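Local coordinates for carbohydrate binding protein (Flavobacterium johnsoniae, PDB 3HZB), which binds calcium ions through its betagamma-crystallin domain, the part present here, and as a whole is probably a carbohydrate-binding protein, at residues L51-D54 / G59-T62. Numbering follows the deposited sequence.
Sequences LYQD and GAST. With CA (calcium ion), chain M.
Leu51 and Thr62 face each other as an antiparallel hydrogen-bonded pair, with Leu51 N donating to Thr62 O at 2.8 Å and Thr62 N returning a longer, more bent bond to Leu51 O. Next comes the non-hydrogen-bonded pair of Tyr52 and Ser61, their CA atoms 4.6 Å apart, and then Gln53 N reaches Ala60 O at 3.0 Å, where the chain turns a corner at Gln53 and again at Gly59. Gly59, with positive phi (74°), leads into the second strand. This is the hairpin of strands 47-52 and 60-64 in a Greek key of the betagamma-crystallin domain, and its first strand runs into a calcium site. There Gln53 O binds the metal at 2.5 Å, joined by Asp36 OD1, the backbone O of Lys78 and Ser80 OG, while Gln53 OE1 and Asp54 OD1 each accept a hydrogen bond from a different calcium-bound water. A bend at chi2 (-74°) folds the Gln53 chain, whose CG rests on Ala60 CB and whose NE2 hydrogen-bonds to Thr74 O. On the Tyr52 face, Ser61 OG approaches the ring obliquely, 3.0 Å from Tyr52 CD1; Tyr52 OH is hydrogen-bonded to Arg83 NH1. On the other face, the side chains of Leu51 and Thr62 lie side by side, CD1 of Leu51 3.8 Å from CG2 of Thr62, both touching Trp75.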
ATOM      1  N   LEU B  51      -7.150   7.393 -11.462  1.00 12.36           N
ATOM      2  CA  LEU B  51      -6.247   8.034 -12.411  1.00 13.27           C
ATOM      3  C   LEU B  51      -6.955   8.294 -13.729  1.00 14.03           C
ATOM      4  O   LEU B  51      -7.817   7.520 -14.143  1.00 15.24           O
ATOM      5  CB  LEU B  51      -5.029   7.143 -12.673  1.00 13.89           C
ATOM      6  CG  LEU B  51      -4.289   6.572 -11.458  1.00 14.50           C
ATOM      7  CD1 LEU B  51      -3.097   5.758 -11.944  1.00 14.92           C
ATOM      8  CD2 LEU B  51      -3.831   7.694 -10.539  1.00 13.63           C
ATOM      9  N   TYR B  52      -6.585   9.389 -14.383  1.00 12.73           N
ATOM     10  CA  TYR B  52      -7.162   9.751 -15.673  1.00 12.99           C
ATOM     11  C   TYR B  52      -6.044   9.988 -16.687  1.00 14.05           C
ATOM     12  O   TYR B  52      -5.012  10.581 -16.365  1.00 11.71           O
ATOM     13  CB  TYR B  52      -8.009  11.020 -15.539  1.00 14.27           C
ATOM     14  CG  TYR B  52      -9.217  10.862 -14.641  1.00 14.28           C
ATOM     15  CD1 TYR B  52     -10.460  10.494 -15.163  1.00 14.49           C
ATOM     16  CD2 TYR B  52      -9.114  11.058 -13.266  1.00 15.13           C
ATOM     17  CE1 TYR B  52     -11.571  10.326 -14.329  1.00 14.97           C
ATOM     18  CE2 TYR B  52     -10.216  10.890 -12.423  1.00 14.80           C
ATOM     19  CZ  TYR B  52     -11.441  10.523 -12.964  1.00 15.29           C
ATOM     20  OH  TYR B  52     -12.526  10.352 -12.133  1.00 14.96           O
ATOM     21  N   GLN B  53      -6.254   9.524 -17.913  1.00 13.86           N
ATOM     22  CA  GLN B  53      -5.262   9.703 -18.958  1.00 14.20           C
ATOM     23  C   GLN B  53      -5.125  11.175 -19.340  1.00 14.49           C
ATOM     24  O   GLN B  53      -4.031  11.657 -19.560  1.00 12.32           O
ATOM     25  CB  GLN B  53      -5.647   8.901 -20.208  1.00 17.22           C
ATOM     26  CG  GLN B  53      -5.481   7.391 -20.101  1.00 16.74           C
ATOM     27  CD  GLN B  53      -4.029   6.947 -20.153  1.00 18.48           C
ATOM     28  OE1 GLN B  53      -3.224   7.494 -20.911  1.00 17.98           O
ATOM     29  NE2 GLN B  53      -3.693   5.935 -19.365  1.00 18.75           N
ATOM     30  N   ASP B  54      -6.233  11.897 -19.406  1.00 13.95           N
ATOM     31  CA  ASP B  54      -6.156  13.295 -19.805  1.00 15.46           C
ATOM     32  C   ASP B  54      -6.420  14.256 -18.661  1.00 14.46           C
ATOM     33  O   ASP B  54      -6.858  13.848 -17.586  1.00 15.21           O
ATOM     34  CB  ASP B  54      -7.143  13.559 -20.951  1.00 16.64           C
ATOM     35  CG  ASP B  54      -6.907  12.648 -22.145  1.00 20.14           C
ATOM     36  OD1 ASP B  54      -5.738  12.289 -22.399  1.00 19.09           O
ATOM     37  OD2 ASP B  54      -7.887  12.301 -22.841  1.00 20.65           O
ATOM     38  N   GLY B  59     -10.624  11.155 -20.685  1.00 16.44           N
ATOM     39  CA  GLY B  59     -10.006   9.926 -21.151  1.00 15.82           C
ATOM     40  C   GLY B  59     -10.213   8.721 -20.246  1.00 17.26           C
ATOM     41  O   GLY B  59     -11.044   8.745 -19.334  1.00 16.22           O
ATOM     42  N   ALA B  60      -9.443   7.666 -20.497  1.00 17.77           N
ATOM     43  CA  ALA B  60      -9.529   6.434 -19.720  1.00 17.34           C
ATOM     44  C   ALA B  60      -9.183   6.639 -18.246  1.00 17.31           C
ATOM     45  O   ALA B  60      -8.477   7.582 -17.887  1.00 17.14           O
ATOM     46  CB  ALA B  60      -8.610   5.381 -20.327  1.00 20.21           C
ATOM     47  N   SER B  61      -9.683   5.742 -17.399  1.00 16.05           N
ATOM     48  CA  SER B  61      -9.436   5.812 -15.962  1.00 16.77           C
ATOM     49  C   SER B  61      -9.106   4.439 -15.402  1.00 17.11           C
ATOM     50  O   SER B  61      -9.328   3.416 -16.051  1.00 17.00           O
ATOM     51  CB  SER B  61     -10.668   6.353 -15.219  1.00 18.40           C
ATOM     52  OG  SER B  61     -11.078   7.613 -15.716  1.00 23.55           O
ATOM     53  N   THR B  62      -8.561   4.429 -14.193  1.00 16.99           N
ATOM     54  CA  THR B  62      -8.233   3.190 -13.507  1.00 17.43           C
ATOM     55  C   THR B  62      -8.177   3.527 -12.027  1.00 17.16           C
ATOM     56  O   THR B  62      -7.965   4.683 -11.655  1.00 17.61           O
ATOM     57  CB  THR B  62      -6.875   2.601 -13.962  1.00 18.86           C
ATOM     58  OG1 THR B  62      -6.746   1.264 -13.455  1.00 19.77           O
ATOM     59  CG2 THR B  62      -5.716   3.444 -13.445  1.00 18.05           C
TER
HETATM   60 CA    CA M 108      -1.668  11.975 -20.281  1.00 14.02          CA
HETATM   61  O   HOH W   1      -2.096   9.762 -21.682  1.00 16.69           O
HETATM   62  O   HOH W   2      -3.192  12.843 -22.366  1.00 17.90           O
HETATM   63  O   HOH W   3      -0.506  12.530 -22.781  1.00 29.71           O